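Local coordinates for protein UDP-glucose:anthocyanidin 3-O-glucosyltransferase (Clitoria ternatea, PDB 4REL) that belongs to the plant glycosyltransferases of the GT-B fold, in which two Rossmann-like domains face each other across a cleft, at residues S256-K261 against G335-F340; P295-L300 against S324-S329; P20-V25 against F48-R53; L234-L239 against N437-V442. All blocks are in the same frame, centred on the assembly; numbering follows the deposited sequence.

Contact 1: residues S256-K261 against G335-F340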
# COMPACT_ATOMS: atom_id res chain seq x y z
N SER A 256 21.63 13.75 6.61
CA SER A 256 22.69 14.48 7.30
C SER A 256 22.07 15.23 8.47
O SER A 256 22.62 15.26 9.57
CB SER A 256 23.39 15.44 6.34
OG SER A 256 24.47 16.09 6.97
N TRP A 257 20.91 15.84 8.22
CA TRP A 257 20.18 16.54 9.25
C TRP A 257 19.81 15.58 10.38
O TRP A 257 19.98 15.89 11.56
CB TRP A 257 18.92 17.18 8.66
CG TRP A 257 18.20 18.11 9.61
CD1 TRP A 257 18.46 19.43 9.82
CD2 TRP A 257 17.10 17.78 10.47
NE1 TRP A 257 17.60 19.94 10.76
CE2 TRP A 257 16.75 18.95 11.17
CE3 TRP A 257 16.38 16.60 10.71
CZ2 TRP A 257 15.70 18.98 12.09
CZ3 TRP A 257 15.34 16.64 11.63
CH2 TRP A 257 15.01 17.82 12.31
N LEU A 258 19.31 14.40 10.01
CA LEU A 258 18.95 13.39 11.01
C LEU A 258 20.17 12.89 11.79
O LEU A 258 20.07 12.57 12.98
CB LEU A 258 18.18 12.22 10.35
CG LEU A 258 16.79 12.54 9.79
CD1 LEU A 258 16.24 11.43 8.90
CD2 LEU A 258 15.78 12.84 10.92
N ASP A 259 21.34 12.86 11.15
CA ASP A 259 22.57 12.44 11.83
C ASP A 259 22.89 13.32 13.04
O ASP A 259 23.53 12.87 14.00
CB ASP A 259 23.77 12.47 10.88
CG ASP A 259 23.72 11.38 9.83
OD1 ASP A 259 23.21 10.27 10.13
OD2 ASP A 259 24.20 11.63 8.70
N SER A 260 22.42 14.56 13.00
CA SER A 260 22.73 15.53 14.04
C SER A 260 21.73 15.44 15.19
O SER A 260 21.85 16.16 16.18
CB SER A 260 22.73 16.95 13.47
OG SER A 260 21.44 17.34 13.03
N LYS A 261 20.76 14.54 15.05
CA LYS A 261 19.71 14.40 16.06
C LYS A 261 19.92 13.15 16.93
O LYS A 261 20.61 12.22 16.53
CB LYS A 261 18.34 14.35 15.38
CG LYS A 261 18.04 15.56 14.53
CD LYS A 261 18.01 16.82 15.38
CE LYS A 261 17.91 18.06 14.52
NZ LYS A 261 17.98 19.30 15.33
N GLY A 335 17.99 5.90 12.67
CA GLY A 335 17.81 5.68 14.09
C GLY A 335 17.29 6.90 14.84
O GLY A 335 16.74 6.76 15.93
N SER A 336 17.44 8.08 14.25
CA SER A 336 16.98 9.32 14.88
C SER A 336 15.47 9.48 14.86
O SER A 336 14.92 10.26 15.65
CB SER A 336 17.64 10.54 14.24
OG SER A 336 19.02 10.61 14.59
N VAL A 337 14.80 8.77 13.96
CA VAL A 337 13.34 8.90 13.83
C VAL A 337 12.64 8.10 14.92
O VAL A 337 12.83 6.89 15.03
CB VAL A 337 12.85 8.46 12.43
CG1 VAL A 337 11.31 8.51 12.33
CG2 VAL A 337 13.49 9.33 11.36
N GLY A 338 11.82 8.78 15.73
CA GLY A 338 11.19 8.16 16.87
C GLY A 338 9.71 7.92 16.69
O GLY A 338 9.11 7.13 17.42
N VAL A 339 9.10 8.58 15.72
CA VAL A 339 7.68 8.35 15.44
C VAL A 339 7.38 8.73 13.99
O VAL A 339 7.99 9.66 13.46
CB VAL A 339 6.76 9.11 16.44
CG1 VAL A 339 6.82 10.63 16.21
CG2 VAL A 339 5.32 8.61 16.35
N PHE A 340 6.46 8.00 13.37
CA PHE A 340 6.03 8.24 12.00
C PHE A 340 4.55 8.64 12.08
O PHE A 340 3.71 7.87 12.55
CB PHE A 340 6.18 6.95 11.20
CG PHE A 340 5.73 7.04 9.76
CD1 PHE A 340 5.75 8.24 9.06
CD2 PHE A 340 5.29 5.90 9.11
CE1 PHE A 340 5.35 8.30 7.73
CE2 PHE A 340 4.87 5.95 7.78
CZ PHE A 340 4.90 7.16 7.10

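Contact 2: residues P295-L300 against S324-S329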
# COMPACT_ATOMS: atom_id res chain seq x y z
N PRO A 295 11.94 17.84 17.42
CA PRO A 295 12.47 17.96 16.07
C PRO A 295 11.60 17.16 15.10
O PRO A 295 11.02 16.14 15.48
CB PRO A 295 13.88 17.36 16.18
CG PRO A 295 13.83 16.47 17.38
CD PRO A 295 12.84 17.10 18.33
N PHE A 296 11.47 17.64 13.87
CA PHE A 296 10.57 17.00 12.93
C PHE A 296 11.04 17.15 11.49
O PHE A 296 11.75 18.10 11.16
CB PHE A 296 9.14 17.55 13.08
CG PHE A 296 9.01 19.02 12.77
CD1 PHE A 296 8.79 19.46 11.46
CD2 PHE A 296 9.08 19.97 13.79
CE1 PHE A 296 8.66 20.83 11.18
CE2 PHE A 296 8.96 21.32 13.51
CZ PHE A 296 8.75 21.76 12.20
N VAL A 297 10.67 16.19 10.65
CA VAL A 297 10.80 16.31 9.21
C VAL A 297 9.41 16.09 8.66
O VAL A 297 8.80 15.05 8.89
CB VAL A 297 11.73 15.23 8.64
CG1 VAL A 297 11.79 15.37 7.11
CG2 VAL A 297 13.12 15.36 9.23
N TRP A 298 8.88 17.08 7.94
CA TRP A 298 7.53 16.99 7.41
C TRP A 298 7.61 17.02 5.89
O TRP A 298 8.05 18.02 5.31
CB TRP A 298 6.69 18.15 7.95
CG TRP A 298 5.22 18.15 7.58
CD1 TRP A 298 4.55 17.21 6.85
CD2 TRP A 298 4.25 19.15 7.94
NE1 TRP A 298 3.21 17.56 6.75
CE2 TRP A 298 3.01 18.75 7.40
CE3 TRP A 298 4.32 20.35 8.66
CZ2 TRP A 298 1.85 19.50 7.56
CZ3 TRP A 298 3.16 21.10 8.82
CH2 TRP A 298 1.95 20.67 8.27
N ALA A 299 7.23 15.91 5.26
CA ALA A 299 7.17 15.85 3.81
C ALA A 299 5.79 16.35 3.44
O ALA A 299 4.79 15.69 3.73
CB ALA A 299 7.38 14.43 3.32
N LEU A 300 5.75 17.53 2.82
CA LEU A 300 4.52 18.26 2.57
C LEU A 300 4.54 18.80 1.13
O LEU A 300 5.52 19.43 0.71
CB LEU A 300 4.41 19.44 3.55
CG LEU A 300 3.22 20.40 3.42
CD1 LEU A 300 1.92 19.70 3.79
CD2 LEU A 300 3.41 21.63 4.28
N SER A 324 9.45 19.10 0.27
CA SER A 324 8.50 18.57 -0.69
C SER A 324 8.65 17.06 -0.87
O SER A 324 7.70 16.38 -1.25
CB SER A 324 8.66 19.27 -2.05
OG SER A 324 8.39 20.65 -1.92
N TRP A 325 9.85 16.56 -0.60
CA TRP A 325 10.16 15.14 -0.80
C TRP A 325 11.26 14.67 0.14
O TRP A 325 12.18 15.43 0.45
CB TRP A 325 10.60 14.92 -2.26
CG TRP A 325 11.17 13.56 -2.52
CD1 TRP A 325 10.49 12.44 -2.92
CD2 TRP A 325 12.55 13.17 -2.41
NE1 TRP A 325 11.35 11.38 -3.06
CE2 TRP A 325 12.62 11.80 -2.75
CE3 TRP A 325 13.72 13.84 -2.05
CZ2 TRP A 325 13.83 11.09 -2.75
CZ3 TRP A 325 14.91 13.14 -2.04
CH2 TRP A 325 14.96 11.78 -2.39
N VAL A 326 11.16 13.43 0.61
CA VAL A 326 12.25 12.80 1.35
C VAL A 326 12.50 11.40 0.79
O VAL A 326 11.59 10.79 0.23
CB VAL A 326 11.95 12.69 2.87
CG1 VAL A 326 11.68 14.04 3.47
CG2 VAL A 326 10.79 11.75 3.12
N PRO A 327 13.73 10.89 0.94
CA PRO A 327 13.96 9.47 0.66
C PRO A 327 13.38 8.65 1.82
O PRO A 327 14.08 8.35 2.80
CB PRO A 327 15.49 9.38 0.62
CG PRO A 327 15.96 10.47 1.53
CD PRO A 327 14.94 11.59 1.42
N GLN A 328 12.10 8.31 1.73
CA GLN A 328 11.37 7.81 2.90
C GLN A 328 11.95 6.52 3.47
O GLN A 328 12.04 6.38 4.68
CB GLN A 328 9.88 7.66 2.60
CG GLN A 328 9.07 7.16 3.79
CD GLN A 328 7.58 7.18 3.54
OE1 GLN A 328 6.93 8.21 3.67
NE2 GLN A 328 7.03 6.02 3.17
N SER A 329 12.36 5.60 2.59
CA SER A 329 12.97 4.34 3.00
C SER A 329 14.15 4.60 3.92
O SER A 329 14.29 3.98 4.97
CB SER A 329 13.46 3.55 1.78
OG SER A 329 12.39 3.20 0.93
O HOH W 1 7.16 21.77 0.53

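Contact 3: residues P20-V25 against F48-R53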
# COMPACT_ATOMS: atom_id res chain seq x y z
N PRO A 20 5.03 -1.88 -6.01
CA PRO A 20 5.03 -3.24 -5.45
C PRO A 20 4.89 -4.35 -6.49
O PRO A 20 5.49 -5.42 -6.32
CB PRO A 20 3.81 -3.25 -4.52
CG PRO A 20 3.54 -1.82 -4.21
CD PRO A 20 3.96 -1.04 -5.42
N LEU A 21 4.14 -4.10 -7.56
CA LEU A 21 3.98 -5.15 -8.57
C LEU A 21 5.24 -5.25 -9.43
O LEU A 21 5.65 -6.36 -9.80
CB LEU A 21 2.72 -4.93 -9.41
CG LEU A 21 2.39 -6.07 -10.37
CD1 LEU A 21 2.34 -7.41 -9.64
CD2 LEU A 21 1.07 -5.77 -11.05
N LEU A 22 5.85 -4.12 -9.77
CA LEU A 22 7.11 -4.18 -10.52
C LEU A 22 8.16 -4.89 -9.69
O LEU A 22 8.96 -5.67 -10.21
CB LEU A 22 7.62 -2.79 -10.90
CG LEU A 22 8.99 -2.78 -11.58
CD1 LEU A 22 8.93 -3.58 -12.86
CD2 LEU A 22 9.38 -1.33 -11.88
N ASN A 23 8.14 -4.62 -8.39
CA ASN A 23 9.06 -5.26 -7.46
C ASN A 23 8.94 -6.78 -7.55
O ASN A 23 9.94 -7.50 -7.67
CB ASN A 23 8.75 -4.80 -6.04
CG ASN A 23 9.83 -5.17 -5.05
OD1 ASN A 23 11.03 -5.12 -5.35
ND2 ASN A 23 9.40 -5.53 -3.84
N LEU A 24 7.71 -7.28 -7.50
CA LEU A 24 7.49 -8.72 -7.60
C LEU A 24 7.93 -9.28 -8.95
O LEU A 24 8.60 -10.31 -9.02
CB LEU A 24 6.01 -9.05 -7.35
CG LEU A 24 5.63 -10.53 -7.54
CD1 LEU A 24 6.32 -11.41 -6.50
CD2 LEU A 24 4.11 -10.69 -7.45
N VAL A 25 7.56 -8.60 -10.03
CA VAL A 25 7.94 -9.05 -11.37
C VAL A 25 9.46 -9.06 -11.55
O VAL A 25 10.01 -9.98 -12.17
CB VAL A 25 7.25 -8.19 -12.46
CG1 VAL A 25 7.82 -8.50 -13.84
CG2 VAL A 25 5.74 -8.43 -12.44
N PHE A 48 5.43 6.60 -15.18
CA PHE A 48 5.68 6.62 -13.75
C PHE A 48 6.74 5.60 -13.32
O PHE A 48 7.63 5.93 -12.54
CB PHE A 48 4.38 6.38 -12.98
CG PHE A 48 4.53 6.46 -11.49
CD1 PHE A 48 4.57 7.69 -10.85
CD2 PHE A 48 4.59 5.31 -10.73
CE1 PHE A 48 4.69 7.77 -9.47
CE2 PHE A 48 4.71 5.38 -9.35
CZ PHE A 48 4.76 6.61 -8.72
N LEU A 49 6.66 4.38 -13.85
CA LEU A 49 7.58 3.31 -13.45
C LEU A 49 8.88 3.27 -14.22
O LEU A 49 9.93 2.99 -13.64
CB LEU A 49 6.92 1.93 -13.58
CG LEU A 49 6.01 1.46 -12.46
CD1 LEU A 49 5.45 0.08 -12.81
CD2 LEU A 49 6.73 1.43 -11.11
N PHE A 50 8.83 3.51 -15.52
CA PHE A 50 9.95 3.11 -16.37
C PHE A 50 10.79 4.24 -16.97
O PHE A 50 11.71 3.99 -17.74
CB PHE A 50 9.45 2.18 -17.48
CG PHE A 50 8.76 0.95 -16.95
CD1 PHE A 50 9.49 -0.04 -16.30
CD2 PHE A 50 7.39 0.78 -17.10
CE1 PHE A 50 8.87 -1.17 -15.81
CE2 PHE A 50 6.76 -0.35 -16.61
CZ PHE A 50 7.50 -1.33 -15.97
N THR A 51 10.48 5.48 -16.62
CA THR A 51 11.23 6.60 -17.19
C THR A 51 12.73 6.55 -16.85
O THR A 51 13.57 6.54 -17.75
CB THR A 51 10.63 7.96 -16.77
OG1 THR A 51 9.35 8.12 -17.39
CG2 THR A 51 11.53 9.11 -17.19
N LYS A 52 13.05 6.48 -15.57
CA LYS A 52 14.43 6.63 -15.12
C LYS A 52 15.12 5.28 -14.92
O LYS A 52 16.23 5.20 -14.40
CB LYS A 52 14.46 7.38 -13.78
CG LYS A 52 13.53 8.58 -13.70
CD LYS A 52 14.23 9.87 -14.11
CE LYS A 52 13.25 11.02 -14.29
NZ LYS A 52 12.53 11.37 -13.03
N ARG A 53 14.46 4.22 -15.38
CA ARG A 53 14.70 2.88 -14.86
C ARG A 53 15.17 1.88 -15.93
O ARG A 53 14.59 1.81 -17.01
CB ARG A 53 13.40 2.41 -14.20
CG ARG A 53 13.41 1.06 -13.52
CD ARG A 53 12.14 0.89 -12.69
NE ARG A 53 12.36 1.15 -11.27
CZ ARG A 53 11.55 1.86 -10.49
NH1 ARG A 53 10.45 2.41 -10.98
NH2 ARG A 53 11.84 2.03 -9.21

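Contact 4: residues L234-L239 against N437-V442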
# COMPACT_ATOMS: atom_id res chain seq x y z
N LEU A 234 -0.43 -16.97 -0.80
CA LEU A 234 1.03 -16.90 -0.76
C LEU A 234 1.47 -15.51 -0.32
O LEU A 234 0.92 -14.50 -0.79
CB LEU A 234 1.61 -17.20 -2.16
CG LEU A 234 1.25 -18.54 -2.82
CD1 LEU A 234 1.74 -18.60 -4.28
CD2 LEU A 234 1.84 -19.69 -2.01
N TYR A 235 2.45 -15.45 0.58
CA TYR A 235 3.01 -14.17 1.00
C TYR A 235 4.40 -14.03 0.41
O TYR A 235 5.25 -14.90 0.59
CB TYR A 235 3.10 -14.07 2.53
CG TYR A 235 1.79 -13.84 3.26
CD1 TYR A 235 1.49 -12.60 3.82
CD2 TYR A 235 0.87 -14.87 3.41
CE1 TYR A 235 0.30 -12.40 4.51
CE2 TYR A 235 -0.32 -14.67 4.09
CZ TYR A 235 -0.60 -13.43 4.64
OH TYR A 235 -1.78 -13.26 5.32
N VAL A 236 4.63 -12.95 -0.33
CA VAL A 236 5.96 -12.64 -0.84
C VAL A 236 6.43 -11.34 -0.21
O VAL A 236 5.69 -10.35 -0.19
CB VAL A 236 5.97 -12.55 -2.37
CG1 VAL A 236 7.35 -12.13 -2.88
CG2 VAL A 236 5.58 -13.90 -2.96
N VAL A 237 7.64 -11.37 0.33
CA VAL A 237 8.21 -10.26 1.09
C VAL A 237 8.16 -8.98 0.26
O VAL A 237 8.65 -8.95 -0.87
CB VAL A 237 9.66 -10.57 1.52
CG1 VAL A 237 10.39 -9.32 1.95
CG2 VAL A 237 9.66 -11.60 2.64
N PRO A 238 7.57 -7.92 0.83
CA PRO A 238 7.34 -6.65 0.11
C PRO A 238 8.58 -5.77 -0.03
O PRO A 238 8.52 -4.78 -0.75
CB PRO A 238 6.32 -5.93 1.00
CG PRO A 238 6.54 -6.50 2.37
CD PRO A 238 6.88 -7.94 2.13
N LEU A 239 9.66 -6.12 0.67
CA LEU A 239 10.89 -5.35 0.62
C LEU A 239 11.40 -5.22 -0.81
O LEU A 239 11.23 -6.15 -1.61
CB LEU A 239 11.97 -6.00 1.49
CG LEU A 239 11.64 -6.05 2.99
CD1 LEU A 239 12.76 -6.72 3.77
CD2 LEU A 239 11.37 -4.65 3.51
N ASN A 437 8.93 -19.55 -3.79
CA ASN A 437 9.26 -20.72 -4.60
C ASN A 437 8.00 -21.36 -5.16
O ASN A 437 7.97 -21.80 -6.30
CB ASN A 437 10.08 -21.74 -3.80
CG ASN A 437 11.49 -21.25 -3.51
OD1 ASN A 437 12.09 -20.54 -4.31
ND2 ASN A 437 12.03 -21.65 -2.36
N THR A 438 6.94 -21.39 -4.35
CA THR A 438 5.67 -21.94 -4.81
C THR A 438 5.13 -21.16 -6.00
O THR A 438 4.67 -21.75 -6.98
CB THR A 438 4.63 -21.93 -3.67
OG1 THR A 438 5.07 -22.83 -2.64
CG2 THR A 438 3.26 -22.38 -4.16
N LEU A 439 5.23 -19.84 -5.91
CA LEU A 439 4.79 -18.95 -6.98
C LEU A 439 5.61 -19.18 -8.24
O LEU A 439 5.06 -19.28 -9.34
CB LEU A 439 4.88 -17.49 -6.52
CG LEU A 439 4.58 -16.40 -7.56
CD1 LEU A 439 3.19 -16.58 -8.15
CD2 LEU A 439 4.71 -15.00 -6.92
N VAL A 440 6.93 -19.28 -8.09
CA VAL A 440 7.79 -19.55 -9.22
C VAL A 440 7.39 -20.84 -9.94
O VAL A 440 7.35 -20.90 -11.17
CB VAL A 440 9.27 -19.58 -8.79
CG1 VAL A 440 10.15 -20.15 -9.89
CG2 VAL A 440 9.73 -18.16 -8.39
N GLU A 441 7.06 -21.88 -9.17
CA GLU A 441 6.68 -23.14 -9.79
C GLU A 441 5.30 -23.07 -10.45
O GLU A 441 5.07 -23.75 -11.44
CB GLU A 441 6.76 -24.33 -8.82
CG GLU A 441 7.93 -24.34 -7.83
CD GLU A 441 9.28 -23.95 -8.41
OE1 GLU A 441 9.60 -24.32 -9.56
OE2 GLU A 441 10.05 -23.27 -7.68
N VAL A 442 4.40 -22.24 -9.93
CA VAL A 442 3.12 -22.06 -10.63
C VAL A 442 3.38 -21.53 -12.04
O VAL A 442 2.81 -22.01 -13.03
CB VAL A 442 2.17 -21.11 -9.88
CG1 VAL A 442 1.00 -20.72 -10.77
CG2 VAL A 442 1.68 -21.76 -8.61

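Contact 1: residues S256-K261 against G335-F340
Lys261 and Ser336 bring the two backbones closest, with 5.9 Å between their CA atoms, where the chain leaving helix 254-259 meets the residue just before strand 337-342. The chain then turns at Ser260 and Lys261: Lys261 N bonds to Leu258 O (2.9 Å), and both the N and OG of Ser260 bond to Trp257 O. This turn presents the carbonyls of Leu258 and Lys261 to the other segment. Ser336 uses them. Its OG, held beside its own backbone N and anti to the carbonyl carbon (chi1 -71°), lies 2.7 Å from Leu258 O and 3.0 Å from Lys261 O. The serine CB packs alongside, 4.0 Å from Lys261 CB. Beneath this polar clasp, Leu258 CD2 touches Val337 CG2 at 4.2 Å, and both side chains also rest on Val331 of helix 328-332. Lys261 starts toward Ser336 but bends at chi2 (-62°) and doubles back, so that CE sits 3.4 Å above one face of the Trp257 ring, toward its rim. His334 forms a second bridge: its NE2 is bonded to Asp259 OD1 and its ND1 to Ser336 N. Val266 of the neighbouring strand touches Trp257, Leu258 and Lys261, placing the helix end against the parallel sheet of the C-terminal Rossmann-like domain. With a single proton to share, the buried Ser336 hydroxyl can donate fully to just one carbonyl at a time; its position between the two ties the turn after the helix to the start of the strand.

Contact 2: residues P295-L300 against S324-S329
Between Leu300 and Ser324 the segments meet through a carbon donor and a water, with no direct conventional hydrogen bond across the contact. Ser324 CA lies 3.4 Å from Leu300 O, and its hydrogen points almost straight at the oxygen (171°). The same carbonyl accepts from a water at 2.9 Å, which is also hydrogen-bonded to Ser324 OG (3.0 Å). Leu300 O is thus approached from two directions, by a weak C-H donor and by the water, while the serine hydroxyl itself stays 4.1 Å from it. Farther in, the contact turns apolar. Val297 CG1 meets Val326 CG1 at 3.9 Å, the two branched side chains crossing obliquely, and the Ala299 methyl reaches the same Val326 branch at 4.3 Å. Val326 directs CG1 there by holding it anti to its carbonyl carbon (chi1 -58°). Cys254 and Tyr268 also touch Val326, and Trp257 and Leu258 press on Val297, so this end packs against helix 254-259 and strand 266-270. Strand 296-299 runs parallel to the outermost strand 320-323, with backbone bonds from Phe296 to Arg319 and Lys321; immediately beyond that strand the chain bends back, and its direction over 324-326 lies 136° from that of 297-300. Pro327, centre of an inverse gamma turn, occupies the N-cap position of helix 328-332, whose Gln328 is bonded to Tyr268 OH and Glu351. This strand-to-helix turn belongs to the C-terminal Rossmann-like domain, and its Trp-Val-Pro-Gln sequence, residues 325 to 328, opens the PSPG box, the signature motif of plant glycosyltransferases.

Contact 3: residues P20-V25 against F48-R53
Leu22 carries the whole contact from its side, driving both methyls into a notch formed by Leu49, Phe50 and Arg53. CG stands anti to the backbone N (chi1 175°), which extends the fork straight out from helix 18-31. The CD2 branch is the more tightly held: Arg53 CD approaches to 3.6 Å and Leu49 CD2 to 3.9 Å, and the methyl also lies over one face of the guanidinium group. CD1 turns to the Phe50 ring, nearest CE1 at 3.8 Å, in an oblique approach. The notch is built locally. Leu49 CB sits 3.7 Å above the centre of the Phe50 ring, and Arg53, bent at chi3, returns NH1 to Leu49 O (2.8 Å, 151° at the hydrogen). That donor lies in the carbonyl plane on a lone pair, though the oxygen is tilted 17° from the guanidinium plane; NH2 is bonded to Leu244 O, so the arginine head is fixed by two backbone carbonyls. In the N-terminal Rossmann-like domain, helix 18-31 links the parallel strands 6-10 and 36-42 in a beta-alpha-beta crossover, and helix 43-50 follows the second of them. Phe50 packs edge-to-face with Phe39 of that strand. The nearest CA atoms, Leu22 and Leu49, are 8.1 Å apart, and it is side chains alone that span the distance. On the outer side, Phe48, Thr51 and Lys52 are exposed to solvent, and Thr51 OG1 bonds back to Ala47 O.

Contact 4: residues L234-L239 against N437-V442
Leu234 and Leu439 approach through different first torsions: Leu234 CG lies anti to its carbonyl carbon (chi1 -58°), whereas Leu439 CG lies anti to its backbone N (chi1 175°). The first lifts the leucine fork off the strand toward the helix; the second stretches the other leucine away from the helix toward the strand. Here the outermost strand, 233-235, of the N-terminal Rossmann-like sheet is covered by the C-terminal helix 431-445. As in other GT-B enzymes, this last helix follows the C-terminal domain in sequence yet packs against the N-terminal one. The nearest CA atoms, Leu234 and Leu439, are 7.6 Å apart, and side chains fill the interval. Leu234 divides its fork: CD2 goes to Thr438 CG2 at 3.7 Å, and CD1 to Leu439 CB at 4.0 Å. Thr438 can offer its methyl to the leucine because CG2 stands anti to the backbone N, while OG1, on a different branch, is bonded to Glu434 O one helical turn earlier. The contact is therefore apolar across these segments. A polar tie comes from just upstream in the helix, where the Asp435 carboxylate atom OD2 accepts from Tyr235 N; the neighbouring residues Leu234 and Val236 spend their backbone bonds on strand 208-211. Val210 of that strand touches both Val236 and Leu439, and Leu28 of helix 18-31 also rests on Leu439. At the far end of the interface, Val236 CG2 meets Leu439 CD2 at 4.2 Å.

How the contacts relate
Contacts 3 and 4 belong to the N-terminal Rossmann-like domain and contacts 1 and 2 to the C-terminal one. Contact 3 closes first along the chain; contact 4 then spans both contacts of the other domain, with contact 2 inside contact 1. Contacts 1 and 2 share one parallel sheet, their centres about 11 Å apart, and Trp257 CZ3 touches Val297 CG2 at 3.5 Å. Contacts 3 and 4, with centres about 18 Å apart, join through helix 18-31: Asn23 ND2 probably bonds to Leu239 O (2.9 Å). Contacts 2 and 4 lie on opposite sides of the chain's centre, about 32 Å between centres; contact 4 brings the C-terminal helix, which follows the second domain in sequence, back onto the first.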